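Protein adenylyltransferase (Bartonella henselae str. Houston-1, PDB 5NH2) transfers AMP from ATP to tyrosine or threonine residues of host target proteins through its Fic domain, an activity involved in virulence. Local coordinates at residues S138-L143 with H204-I209; L143-N148 with G197-M202; K219-T224 with R235-A240. All blocks are in the same frame, centred on the assembly; numbering follows the deposited sequence.

Along the chain, helix 133-150 supplies the first segments of two contacts, and both are answered some fifty to sixty residues later at helix 200-208. Interaction 1 closes the longer loop; interaction 2 is nested inside it, pairing the later turns of helix 133-150 with the entry to helix 200-208. The two share L143, and F206 CZ lies 3.9 Å from F144 CG. Interaction 3 follows in series, a short closure between helix 212-227 and strand 237-239. It does not touch interaction 2, but H204 and D208 of interaction 1 meet the backbone of V239, linking the helical Fic domain to the C-terminal sheet.

Interaction 1 of 3, residues S138-L143 with H204-I209; sequences SEAIEL and HLFEDI
F206 lays one face of its ring against I141, and this pair accounts for most of the 142 Å² buried between the two segments. CG1 of I141 stands 3.7 Å from the centroid of the F206 ring and only 9° off the ring normal, which identifies a CH-pi contact over the middle of the ring. The isoleucine torsion explains the approach: with chi1 at -79°, CG1 lies beside the backbone N and carries CD1 onward to the base of the aromatic side chain, where CD1 is 4.0 Å from F206 CB. A140 adds a smaller, oblique contact, its CB 3.8 Å from F206 CE2. The CA atoms of I141 and F206, the nearest pair across the segments, are 7.9 Å apart, and no hydrogen bond joins the two segments. The ring is held from more than one direction, since it also meets F144 edge-to-face and touches L176. All three residues of the contact are buried. The arrangement is an apolar helix-helix interface inside the all-helical core of the Fic (Fido) domain, where helix 200-208 packs on helix 133-150; the F206 side chain is about 9 Å from that of R162, a probable ATP-binding residue.

Interaction 2 of 3, residues L143-N148 with G197-M202; sequences LFNSLN and GDLEPM
M202 brings its thioether obliquely to the CE2 corner of the F144 ring, and this is the aromatic part of the contact. Its SD is 5.0 Å from the centroid of the F144 ring and 51° off the ring normal, a Met-aromatic contact of oblique geometry, while CE is 4.0 Å from F144 CE2. The methionine chain is bent at chi2 and again at chi3, which sets the methyl beside both F144 CE2 and N145 OD1. F144 and M202 cross at about a right angle. F144 also meets F165 edge-to-face, and its side chain lies close to the ATP site, about 7 Å from G158 and about 5 Å from the side chain of R162, a probable ATP-binding residue.

The polar-to-apolar contacts centre on N145. Its amide oxygen OD1 lies 3.7 Å from M202 CE, and ND2 is 3.4 Å from L199 CD2; both neighbours are carbon, and no hydrogen bond joins the segments.

A side-chain bond within 197-202 is local: E200 N donates to D198 OD1 at 3.0 Å with an N-H...O angle of 148°, meeting the carboxylate from above its plane. It caps the turn leading into helix 200-208.

Chemically, then, helix 133-150 is joined to the turn and first residues of helix 200-208 by van der Waals and probably sulfur-aromatic attraction, with the partly exposed N145 amide set among carbon neighbours and L199 at the border.

Interaction 3 of 3, residues K219-T224 with R235-A240; sequences KEFMHT and RPVMVA
V237 puts a single methyl group, CG1, against both F221 and M222, and every close approach between the two segments runs through this valine. The aromatic contact is oblique: CG1 is 3.6 Å from F221 CE2 and 3.7 Å from F221 CD2, approaching the CD2-CE2 bond of the ring. With chi1 of V237 at -178°, CG1 is anti to the backbone N, the position from which it reaches both partners.

The aliphatic contact is between tips. M222 CE comes within 3.8 Å of V237 CG1 and 4.0 Å of V237 CB, its chain turning at chi2 (-72°) before extending towards the strand. V237 also touches L218 of helix 212-227, one turn earlier than M222, and the F221 ring meets Y266 with their planes at about 45°.

Hydrogen bonding does not bridge the two segments. The strand is instead tied by its backbone to strand 265-270, and E220 receives the backbone N-H groups of E256 and G257. On the same helix, K219 forms a salt bridge with E23 of the neighbouring BiaA chain.

Only 115 Å² is buried, and all the contacts across the pair are between carbon atoms. That chemistry implies a non-directional hydrophobic join, seating helix 212-227 on strand 237-239, an outermost strand within this chain of the mixed sheet of the intracellular delivery domain (OB clan), while hydrogen bonds to other segments fix where the strand lies.

Interaction 1 of 3, residues S138-L143 with H204-I209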
ATOM      1  N   SER A 138      10.554   1.278  14.224  1.00 37.16           N
ATOM      2  CA  SER A 138      10.481   0.075  15.052  1.00 40.20           C
ATOM      3  C   SER A 138       9.124  -0.038  15.721  1.00 41.14           C
ATOM      4  O   SER A 138       8.519  -1.123  15.721  1.00 44.25           O
ATOM      5  CB  SER A 138      11.605   0.040  16.090  1.00 51.92           C
ATOM      6  OG  SER A 138      11.462   1.068  17.050  1.00 63.79           O
ATOM      7  N   GLU A 139       8.594   1.082  16.238  1.00 40.98           N
ATOM      8  CA  GLU A 139       7.232   1.069  16.793  1.00 43.20           C
ATOM      9  C   GLU A 139       6.165   0.745  15.721  1.00 39.42           C
ATOM     10  O   GLU A 139       5.323  -0.174  15.873  1.00 37.13           O
ATOM     11  CB  GLU A 139       6.958   2.424  17.455  1.00 45.63           C
ATOM     12  CG  GLU A 139       7.792   2.681  18.683  1.00 48.20           C
ATOM     13  CD  GLU A 139       7.390   1.837  19.904  1.00 57.70           C
ATOM     14  OE1 GLU A 139       8.231   1.719  20.806  1.00 66.49           O
ATOM     15  OE2 GLU A 139       6.256   1.304  19.994  1.00 56.96           O
ATOM     16  N   ALA A 140       6.183   1.511  14.628  1.00 35.56           N
ATOM     17  CA  ALA A 140       5.216   1.337  13.556  1.00 29.26           C
ATOM     18  C   ALA A 140       5.141  -0.115  13.091  1.00 32.20           C
ATOM     19  O   ALA A 140       4.051  -0.624  12.827  1.00 41.77           O
ATOM     20  CB  ALA A 140       5.592   2.253  12.399  1.00 28.57           C
ATOM     21  N   ILE A 141       6.284  -0.811  13.029  1.00 27.06           N
ATOM     22  CA  ILE A 141       6.293  -2.181  12.508  1.00 29.40           C
ATOM     23  C   ILE A 141       5.437  -3.108  13.385  1.00 35.22           C
ATOM     24  O   ILE A 141       4.576  -3.840  12.884  1.00 26.44           O
ATOM     25  CB  ILE A 141       7.748  -2.684  12.352  1.00 28.03           C
ATOM     26  CG1 ILE A 141       8.385  -2.110  11.077  1.00 27.96           C
ATOM     27  CG2 ILE A 141       7.777  -4.184  12.160  1.00 29.75           C
ATOM     28  CD1 ILE A 141       9.879  -1.906  11.101  1.00 29.20           C
ATOM     29  N   GLU A 142       5.627  -3.058  14.710  1.00 30.25           N
ATOM     30  CA  GLU A 142       4.779  -3.826  15.623  1.00 40.27           C
ATOM     31  C   GLU A 142       3.292  -3.557  15.392  1.00 27.01           C
ATOM     32  O   GLU A 142       2.502  -4.508  15.254  1.00 28.98           O
ATOM     33  CB  GLU A 142       5.168  -3.544  17.086  1.00 39.98           C
ATOM     34  CG  GLU A 142       6.589  -3.965  17.427  1.00 43.89           C
ATOM     35  CD  GLU A 142       6.933  -3.714  18.893  1.00 49.83           C
ATOM     36  OE1 GLU A 142       8.144  -3.591  19.189  1.00 58.71           O
ATOM     37  OE2 GLU A 142       6.001  -3.651  19.737  1.00 38.75           O
ATOM     38  N   LEU A 143       2.876  -2.268  15.343  1.00 26.55           N
ATOM     39  CA  LEU A 143       1.450  -1.999  15.030  1.00 29.21           C
ATOM     40  C   LEU A 143       1.033  -2.492  13.633  1.00 31.75           C
ATOM     41  O   LEU A 143      -0.105  -2.937  13.432  1.00 32.50           O
ATOM     42  CB  LEU A 143       1.129  -0.514  15.168  1.00 30.57           C
ATOM     43  CG  LEU A 143       1.356  -0.128  16.630  1.00 38.12           C
ATOM     44  CD1 LEU A 143       1.431   1.328  16.702  1.00 30.87           C
ATOM     45  CD2 LEU A 143       0.213  -0.627  17.473  1.00 40.59           C
ATOM     46  N   HIS A 204      13.550  -4.005   6.704  1.00 32.05           N
ATOM     47  CA  HIS A 204      14.235  -3.547   5.489  1.00 33.59           C
ATOM     48  C   HIS A 204      13.261  -2.836   4.538  1.00 39.02           C
ATOM     49  O   HIS A 204      13.571  -1.750   3.998  1.00 35.18           O
ATOM     50  CB  HIS A 204      14.912  -4.752   4.821  1.00 34.90           C
ATOM     51  CG  HIS A 204      15.664  -4.429   3.563  1.00 46.20           C
ATOM     52  ND1 HIS A 204      16.033  -5.397   2.647  1.00 44.46           N
ATOM     53  CD2 HIS A 204      16.129  -3.252   3.069  1.00 47.68           C
ATOM     54  CE1 HIS A 204      16.680  -4.831   1.639  1.00 38.97           C
ATOM     55  NE2 HIS A 204      16.746  -3.530   1.868  1.00 42.21           N
ATOM     56  N   LEU A 205      12.048  -3.400   4.400  1.00 33.22           N
ATOM     57  CA  LEU A 205      10.956  -2.732   3.703  1.00 32.08           C
ATOM     58  C   LEU A 205      10.737  -1.305   4.228  1.00 31.19           C
ATOM     59  O   LEU A 205      10.790  -0.345   3.444  1.00 34.71           O
ATOM     60  CB  LEU A 205       9.673  -3.568   3.827  1.00 35.26           C
ATOM     61  CG  LEU A 205       8.485  -3.195   2.914  1.00 33.29           C
ATOM     62  CD1 LEU A 205       7.609  -4.406   2.661  1.00 32.83           C
ATOM     63  CD2 LEU A 205       7.643  -2.126   3.492  1.00 22.43           C
ATOM     64  N   PHE A 206      10.459  -1.148   5.547  1.00 31.07           N
ATOM     65  CA  PHE A 206      10.204   0.191   6.126  1.00 32.95           C
ATOM     66  C   PHE A 206      11.412   1.126   5.957  1.00 39.08           C
ATOM     67  O   PHE A 206      11.235   2.350   5.806  1.00 34.26           O
ATOM     68  CB  PHE A 206       9.830   0.103   7.629  1.00 28.47           C
ATOM     69  CG  PHE A 206       8.321  -0.101   7.916  1.00 34.89           C
ATOM     70  CD1 PHE A 206       7.618  -1.227   7.416  1.00 33.78           C
ATOM     71  CD2 PHE A 206       7.632   0.791   8.744  1.00 29.16           C
ATOM     72  CE1 PHE A 206       6.260  -1.417   7.706  1.00 28.59           C
ATOM     73  CE2 PHE A 206       6.248   0.631   9.037  1.00 26.42           C
ATOM     74  CZ  PHE A 206       5.565  -0.458   8.517  1.00 24.25           C
ATOM     75  N   GLU A 207      12.648   0.571   5.958  1.00 38.61           N
ATOM     76  CA  GLU A 207      13.830   1.420   5.763  1.00 39.11           C
ATOM     77  C   GLU A 207      13.898   1.994   4.329  1.00 37.83           C
ATOM     78  O   GLU A 207      14.117   3.201   4.145  1.00 36.14           O
ATOM     79  CB  GLU A 207      15.104   0.643   6.111  1.00 33.96           C
ATOM     80  CG  GLU A 207      16.391   1.241   5.518  1.00 34.33           C
ATOM     81  CD  GLU A 207      16.933   2.462   6.278  1.00 43.26           C
ATOM     82  OE1 GLU A 207      16.410   2.823   7.380  1.00 41.01           O
ATOM     83  OE2 GLU A 207      17.893   3.080   5.739  1.00 48.15           O
ATOM     84  N   ASP A 208      13.694   1.148   3.315  1.00 35.37           N
ATOM     85  CA  ASP A 208      13.786   1.589   1.923  1.00 42.07           C
ATOM     86  C   ASP A 208      12.785   2.698   1.583  1.00 43.77           C
ATOM     87  O   ASP A 208      13.070   3.551   0.725  1.00 36.03           O
ATOM     88  CB  ASP A 208      13.567   0.387   0.990  1.00 38.14           C
ATOM     89  CG  ASP A 208      14.795  -0.492   0.893  1.00 36.98           C
ATOM     90  OD1 ASP A 208      15.802  -0.182   1.580  1.00 36.87           O
ATOM     91  OD2 ASP A 208      14.764  -1.490   0.142  1.00 33.98           O
ATOM     92  N   ILE A 209      11.589   2.667   2.188  1.00 38.88           N
ATOM     93  CA  ILE A 209      10.512   3.607   1.840  1.00 42.36           C
ATOM     94  C   ILE A 209      10.386   4.780   2.831  1.00 47.51           C
ATOM     95  O   ILE A 209       9.430   5.565   2.729  1.00 46.06           O
ATOM     96  CB  ILE A 209       9.185   2.873   1.687  1.00 27.84           C
ATOM     97  CG1 ILE A 209       8.715   2.423   3.072  1.00 27.75           C
ATOM     98  CG2 ILE A 209       9.400   1.651   0.793  1.00 24.19           C
ATOM     99  CD1 ILE A 209       7.332   1.807   3.028  1.00 30.97           C
TER

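Interaction 2 of 3, residues L143-N148 with G197-M202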
ATOM      1  N   LEU A 143       2.876  -2.268  15.343  1.00 26.55           N
ATOM      2  CA  LEU A 143       1.450  -1.999  15.030  1.00 29.21           C
ATOM      3  C   LEU A 143       1.033  -2.492  13.633  1.00 31.75           C
ATOM      4  O   LEU A 143      -0.105  -2.937  13.432  1.00 32.50           O
ATOM      5  CB  LEU A 143       1.129  -0.514  15.168  1.00 30.57           C
ATOM      6  CG  LEU A 143       1.356  -0.128  16.630  1.00 38.12           C
ATOM      7  CD1 LEU A 143       1.431   1.328  16.702  1.00 30.87           C
ATOM      8  CD2 LEU A 143       0.213  -0.627  17.473  1.00 40.59           C
ATOM      9  N   PHE A 144       1.931  -2.431  12.655  1.00 28.44           N
ATOM     10  CA  PHE A 144       1.552  -2.823  11.308  1.00 24.48           C
ATOM     11  C   PHE A 144       1.384  -4.346  11.211  1.00 33.11           C
ATOM     12  O   PHE A 144       0.425  -4.829  10.597  1.00 33.83           O
ATOM     13  CB  PHE A 144       2.605  -2.295  10.326  1.00 24.63           C
ATOM     14  CG  PHE A 144       2.306  -2.573   8.824  1.00 26.00           C
ATOM     15  CD1 PHE A 144       1.740  -1.604   8.025  1.00 29.82           C
ATOM     16  CD2 PHE A 144       2.692  -3.756   8.234  1.00 25.17           C
ATOM     17  CE1 PHE A 144       1.494  -1.814   6.640  1.00 31.02           C
ATOM     18  CE2 PHE A 144       2.446  -3.987   6.876  1.00 33.98           C
ATOM     19  CZ  PHE A 144       1.846  -3.002   6.074  1.00 28.80           C
ATOM     20  N   ASN A 145       2.284  -5.114  11.837  1.00 28.57           N
ATOM     21  CA  ASN A 145       2.145  -6.568  11.854  1.00 29.52           C
ATOM     22  C   ASN A 145       0.858  -6.963  12.559  1.00 37.72           C
ATOM     23  O   ASN A 145       0.099  -7.822  12.068  1.00 36.86           O
ATOM     24  CB  ASN A 145       3.340  -7.232  12.557  1.00 30.60           C
ATOM     25  CG  ASN A 145       4.659  -7.041  11.818  1.00 37.53           C
ATOM     26  OD1 ASN A 145       4.671  -6.650  10.641  1.00 41.80           O
ATOM     27  ND2 ASN A 145       5.789  -7.302  12.516  1.00 29.08           N
ATOM     28  N   SER A 146       0.575  -6.320  13.696  1.00 29.91           N
ATOM     29  CA  SER A 146      -0.655  -6.650  14.419  1.00 36.83           C
ATOM     30  C   SER A 146      -1.914  -6.344  13.585  1.00 38.89           C
ATOM     31  O   SER A 146      -2.830  -7.179  13.482  1.00 31.93           O
ATOM     32  CB  SER A 146      -0.702  -5.906  15.751  1.00 33.05           C
ATOM     33  OG  SER A 146      -2.032  -5.901  16.217  1.00 42.29           O
ATOM     34  N   LEU A 147      -1.988  -5.146  12.990  1.00 34.38           N
ATOM     35  CA  LEU A 147      -3.134  -4.849  12.120  1.00 34.61           C
ATOM     36  C   LEU A 147      -3.209  -5.802  10.934  1.00 35.48           C
ATOM     37  O   LEU A 147      -4.306  -6.076  10.435  1.00 25.14           O
ATOM     38  CB  LEU A 147      -3.068  -3.413  11.594  1.00 37.56           C
ATOM     39  CG  LEU A 147      -4.334  -2.838  10.969  1.00 40.81           C
ATOM     40  CD1 LEU A 147      -5.466  -2.907  11.996  1.00 39.56           C
ATOM     41  CD2 LEU A 147      -4.095  -1.398  10.537  1.00 40.80           C
ATOM     42  N   ASN A 148      -2.055  -6.295  10.451  1.00 29.29           N
ATOM     43  CA  ASN A 148      -2.080  -7.282   9.371  1.00 37.57           C
ATOM     44  C   ASN A 148      -2.834  -8.525   9.799  1.00 32.40           C
ATOM     45  O   ASN A 148      -3.629  -9.072   9.025  1.00 34.34           O
ATOM     46  CB  ASN A 148      -0.668  -7.690   8.952  1.00 38.38           C
ATOM     47  CG  ASN A 148      -0.392  -7.389   7.523  1.00 55.66           C
ATOM     48  OD1 ASN A 148      -0.905  -6.413   6.983  1.00 61.12           O
ATOM     49  ND2 ASN A 148       0.427  -8.218   6.887  1.00 65.06           N
ATOM     50  N   GLY A 197       8.449 -15.951  12.228  1.00 33.37           N
ATOM     51  CA  GLY A 197       8.895 -15.057  13.305  1.00 46.26           C
ATOM     52  C   GLY A 197      10.077 -14.141  12.983  1.00 43.98           C
ATOM     53  O   GLY A 197      10.833 -13.767  13.885  1.00 44.77           O
ATOM     54  N   ASP A 198      10.260 -13.772  11.725  1.00 35.03           N
ATOM     55  CA  ASP A 198      11.453 -13.066  11.271  1.00 37.48           C
ATOM     56  C   ASP A 198      11.080 -11.639  10.847  1.00 46.67           C
ATOM     57  O   ASP A 198      10.359 -11.449   9.853  1.00 41.48           O
ATOM     58  CB  ASP A 198      12.071 -13.822  10.112  1.00 37.24           C
ATOM     59  CG  ASP A 198      13.278 -13.111   9.534  1.00 44.35           C
ATOM     60  OD1 ASP A 198      13.688 -12.069  10.085  1.00 41.50           O
ATOM     61  OD2 ASP A 198      13.850 -13.633   8.559  1.00 50.66           O
ATOM     62  N   LEU A 199      11.577 -10.638  11.593  1.00 38.74           N
ATOM     63  CA  LEU A 199      11.205  -9.247  11.339  1.00 37.09           C
ATOM     64  C   LEU A 199      12.075  -8.544  10.297  1.00 44.28           C
ATOM     65  O   LEU A 199      11.648  -7.508   9.766  1.00 38.66           O
ATOM     66  CB  LEU A 199      11.282  -8.424  12.626  1.00 44.73           C
ATOM     67  CG  LEU A 199      10.195  -8.598  13.685  1.00 44.52           C
ATOM     68  CD1 LEU A 199      10.337  -7.464  14.706  1.00 45.41           C
ATOM     69  CD2 LEU A 199       8.855  -8.557  13.015  1.00 36.26           C
ATOM     70  N   GLU A 200      13.268  -9.077   9.991  1.00 45.14           N
ATOM     71  CA  GLU A 200      14.207  -8.363   9.114  1.00 44.06           C
ATOM     72  C   GLU A 200      13.595  -7.929   7.803  1.00 40.02           C
ATOM     73  O   GLU A 200      13.620  -6.710   7.520  1.00 36.67           O
ATOM     74  CB  GLU A 200      15.459  -9.211   8.862  1.00 43.53           C
ATOM     75  CG  GLU A 200      16.592  -8.771   9.717  1.00 64.80           C
ATOM     76  CD  GLU A 200      17.752  -9.710   9.623  1.00 78.83           C
ATOM     77  OE1 GLU A 200      18.457  -9.900  10.641  1.00 81.80           O
ATOM     78  OE2 GLU A 200      17.933 -10.270   8.522  1.00 84.15           O
ATOM     79  N   PRO A 201      12.993  -8.799   6.973  1.00 41.84           N
ATOM     80  CA  PRO A 201      12.441  -8.314   5.693  1.00 33.90           C
ATOM     81  C   PRO A 201      11.518  -7.119   5.866  1.00 32.17           C
ATOM     82  O   PRO A 201      11.635  -6.164   5.101  1.00 35.42           O
ATOM     83  CB  PRO A 201      11.720  -9.551   5.130  1.00 26.62           C
ATOM     84  CG  PRO A 201      12.422 -10.711   5.753  1.00 28.01           C
ATOM     85  CD  PRO A 201      12.769 -10.257   7.144  1.00 28.75           C
ATOM     86  N   MET A 202      10.644  -7.129   6.883  1.00 25.67           N
ATOM     87  CA  MET A 202       9.756  -5.993   7.134  1.00 36.57           C
ATOM     88  C   MET A 202      10.514  -4.734   7.576  1.00 40.54           C
ATOM     89  O   MET A 202      10.233  -3.624   7.087  1.00 33.19           O
ATOM     90  CB  MET A 202       8.695  -6.354   8.168  1.00 26.78           C
ATOM     91  CG  MET A 202       7.579  -5.278   8.205  1.00 27.70           C
ATOM     92  SD  MET A 202       6.458  -5.193   6.741  1.00 31.33           S
ATOM     93  CE  MET A 202       5.451  -6.672   7.055  1.00 25.31           C
TER

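Interaction 3 of 3, residues K219-T224 with R235-A240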
ATOM      1  N   LYS A 219      12.517   5.520  -6.467  1.00 41.51           N
ATOM      2  CA  LYS A 219      11.769   6.399  -7.377  1.00 45.91           C
ATOM      3  C   LYS A 219      12.359   6.424  -8.799  1.00 46.58           C
ATOM      4  O   LYS A 219      11.636   6.251  -9.801  1.00 35.65           O
ATOM      5  CB  LYS A 219      11.730   7.815  -6.812  1.00 47.63           C
ATOM      6  CG  LYS A 219      10.654   8.029  -5.784  1.00 47.73           C
ATOM      7  CD  LYS A 219      10.484   9.521  -5.524  1.00 45.72           C
ATOM      8  CE  LYS A 219       9.387   9.789  -4.503  1.00 44.58           C
ATOM      9  NZ  LYS A 219       8.995  11.228  -4.448  1.00 42.95           N
ATOM     10  N   GLU A 220      13.673   6.653  -8.907  1.00 44.41           N
ATOM     11  CA  GLU A 220      14.285   6.614 -10.232  1.00 38.24           C
ATOM     12  C   GLU A 220      14.103   5.256 -10.873  1.00 45.29           C
ATOM     13  O   GLU A 220      13.717   5.175 -12.046  1.00 48.25           O
ATOM     14  CB  GLU A 220      15.759   6.951 -10.148  1.00 42.10           C
ATOM     15  CG  GLU A 220      16.494   6.869 -11.424  1.00 46.06           C
ATOM     16  CD  GLU A 220      17.973   7.083 -11.206  1.00 55.66           C
ATOM     17  OE1 GLU A 220      18.414   8.249 -11.262  1.00 64.34           O
ATOM     18  OE2 GLU A 220      18.688   6.092 -10.934  1.00 56.04           O
ATOM     19  N   PHE A 221      14.335   4.169 -10.110  1.00 44.47           N
ATOM     20  CA  PHE A 221      14.287   2.848 -10.734  1.00 36.50           C
ATOM     21  C   PHE A 221      12.887   2.531 -11.244  1.00 37.71           C
ATOM     22  O   PHE A 221      12.726   1.960 -12.330  1.00 40.33           O
ATOM     23  CB  PHE A 221      14.737   1.755  -9.767  1.00 33.04           C
ATOM     24  CG  PHE A 221      14.457   0.367 -10.286  1.00 35.64           C
ATOM     25  CD1 PHE A 221      15.283  -0.220 -11.229  1.00 36.55           C
ATOM     26  CD2 PHE A 221      13.350  -0.321  -9.880  1.00 36.98           C
ATOM     27  CE1 PHE A 221      15.023  -1.496 -11.712  1.00 41.87           C
ATOM     28  CE2 PHE A 221      13.065  -1.596 -10.376  1.00 36.46           C
ATOM     29  CZ  PHE A 221      13.908  -2.185 -11.286  1.00 37.60           C
ATOM     30  N   MET A 222      11.864   2.881 -10.467  1.00 36.07           N
ATOM     31  CA  MET A 222      10.499   2.539 -10.854  1.00 37.82           C
ATOM     32  C   MET A 222      10.080   3.362 -12.049  1.00 45.75           C
ATOM     33  O   MET A 222       9.506   2.830 -13.010  1.00 42.98           O
ATOM     34  CB  MET A 222       9.549   2.759  -9.679  1.00 36.72           C
ATOM     35  CG  MET A 222       9.777   1.800  -8.464  1.00 49.02           C
ATOM     36  SD  MET A 222       9.270   0.075  -8.748  1.00 48.01           S
ATOM     37  CE  MET A 222       9.464  -0.747  -7.180  1.00 52.39           C
ATOM     38  N   HIS A 223      10.411   4.664 -12.016  1.00 50.27           N
ATOM     39  CA  HIS A 223      10.196   5.545 -13.162  1.00 55.18           C
ATOM     40  C   HIS A 223      10.798   4.962 -14.442  1.00 51.92           C
ATOM     41  O   HIS A 223      10.140   4.919 -15.488  1.00 56.26           O
ATOM     42  CB  HIS A 223      10.795   6.926 -12.851  1.00 66.89           C
ATOM     43  CG  HIS A 223      10.551   7.955 -13.916  1.00 81.16           C
ATOM     44  ND1 HIS A 223       9.523   8.872 -13.843  1.00 85.92           N
ATOM     45  CD2 HIS A 223      11.198   8.206 -15.082  1.00 82.81           C
ATOM     46  CE1 HIS A 223       9.549   9.644 -14.916  1.00 86.29           C
ATOM     47  NE2 HIS A 223      10.553   9.259 -15.684  1.00 84.17           N
ATOM     48  N   THR A 224      12.061   4.522 -14.382  1.00 48.45           N
ATOM     49  CA  THR A 224      12.678   3.881 -15.541  1.00 44.49           C
ATOM     50  C   THR A 224      11.877   2.674 -16.003  1.00 48.54           C
ATOM     51  O   THR A 224      11.641   2.507 -17.199  1.00 53.14           O
ATOM     52  CB  THR A 224      14.105   3.435 -15.232  1.00 48.08           C
ATOM     53  OG1 THR A 224      14.907   4.557 -14.856  1.00 53.81           O
ATOM     54  CG2 THR A 224      14.711   2.779 -16.478  1.00 47.68           C
ATOM     55  N   ARG A 235       8.189  -9.159  -8.966  1.00 31.58           N
ATOM     56  CA  ARG A 235       9.583  -9.391  -8.617  1.00 37.37           C
ATOM     57  C   ARG A 235       9.981  -8.648  -7.330  1.00 41.68           C
ATOM     58  O   ARG A 235       9.472  -7.552  -7.034  1.00 43.16           O
ATOM     59  CB  ARG A 235      10.508  -8.947  -9.765  1.00 40.21           C
ATOM     60  CG  ARG A 235      10.280  -9.707 -11.030  1.00 48.93           C
ATOM     61  CD  ARG A 235      10.889 -11.056 -10.870  1.00 64.13           C
ATOM     62  NE  ARG A 235      10.943 -11.853 -12.100  1.00 81.85           N
ATOM     63  CZ  ARG A 235      11.650 -11.544 -13.193  1.00 82.23           C
ATOM     64  NH1 ARG A 235      12.370 -10.410 -13.268  1.00 77.07           N
ATOM     65  NH2 ARG A 235      11.620 -12.373 -14.227  1.00 77.79           N
ATOM     66  N   PRO A 236      10.921  -9.210  -6.564  1.00 37.78           N
ATOM     67  CA  PRO A 236      11.538  -8.443  -5.479  1.00 29.66           C
ATOM     68  C   PRO A 236      12.334  -7.268  -6.034  1.00 41.05           C
ATOM     69  O   PRO A 236      13.101  -7.411  -6.995  1.00 39.82           O
ATOM     70  CB  PRO A 236      12.440  -9.476  -4.776  1.00 31.03           C
ATOM     71  CG  PRO A 236      12.601 -10.605  -5.730  1.00 36.53           C
ATOM     72  CD  PRO A 236      11.431 -10.597  -6.664  1.00 35.82           C
ATOM     73  N   VAL A 237      12.103  -6.091  -5.444  1.00 37.61           N
ATOM     74  CA  VAL A 237      12.807  -4.841  -5.753  1.00 34.02           C
ATOM     75  C   VAL A 237      13.179  -4.210  -4.418  1.00 38.78           C
ATOM     76  O   VAL A 237      12.303  -3.956  -3.585  1.00 43.58           O
ATOM     77  CB  VAL A 237      11.952  -3.865  -6.589  1.00 30.07           C
ATOM     78  CG1 VAL A 237      12.735  -2.568  -6.943  1.00 32.31           C
ATOM     79  CG2 VAL A 237      11.473  -4.569  -7.866  1.00 33.03           C
ATOM     80  N   MET A 238      14.466  -4.026  -4.170  1.00 35.31           N
ATOM     81  CA  MET A 238      14.846  -3.463  -2.890  1.00 37.79           C
ATOM     82  C   MET A 238      16.187  -2.780  -3.034  1.00 44.75           C
ATOM     83  O   MET A 238      16.921  -2.970  -4.019  1.00 36.38           O
ATOM     84  CB  MET A 238      14.912  -4.511  -1.780  1.00 35.89           C
ATOM     85  CG  MET A 238      15.800  -5.628  -2.132  1.00 45.68           C
ATOM     86  SD  MET A 238      15.356  -7.116  -1.238  1.00 54.46           S
ATOM     87  CE  MET A 238      16.570  -8.210  -1.928  1.00 46.94           C
ATOM     88  N   VAL A 239      16.480  -1.968  -2.037  1.00 43.73           N
ATOM     89  CA  VAL A 239      17.724  -1.239  -2.002  1.00 41.48           C
ATOM     90  C   VAL A 239      18.714  -2.061  -1.211  1.00 46.10           C
ATOM     91  O   VAL A 239      18.374  -2.593  -0.146  1.00 45.69           O
ATOM     92  CB  VAL A 239      17.513   0.144  -1.393  1.00 47.60           C
ATOM     93  CG1 VAL A 239      18.856   0.792  -1.001  1.00 49.56           C
ATOM     94  CG2 VAL A 239      16.756   0.990  -2.420  1.00 47.63           C
ATOM     95  N   ALA A 240      19.926  -2.195  -1.747  1.00 46.13           N
ATOM     96  CA  ALA A 240      20.970  -2.953  -1.078  1.00 46.83           C
ATOM     97  C   ALA A 240      21.114  -2.524   0.376  1.00 46.35           C
ATOM     98  O   ALA A 240      21.091  -1.330   0.692  1.00 46.15           O
ATOM     99  CB  ALA A 240      22.291  -2.753  -1.816  1.00 56.03           C
TER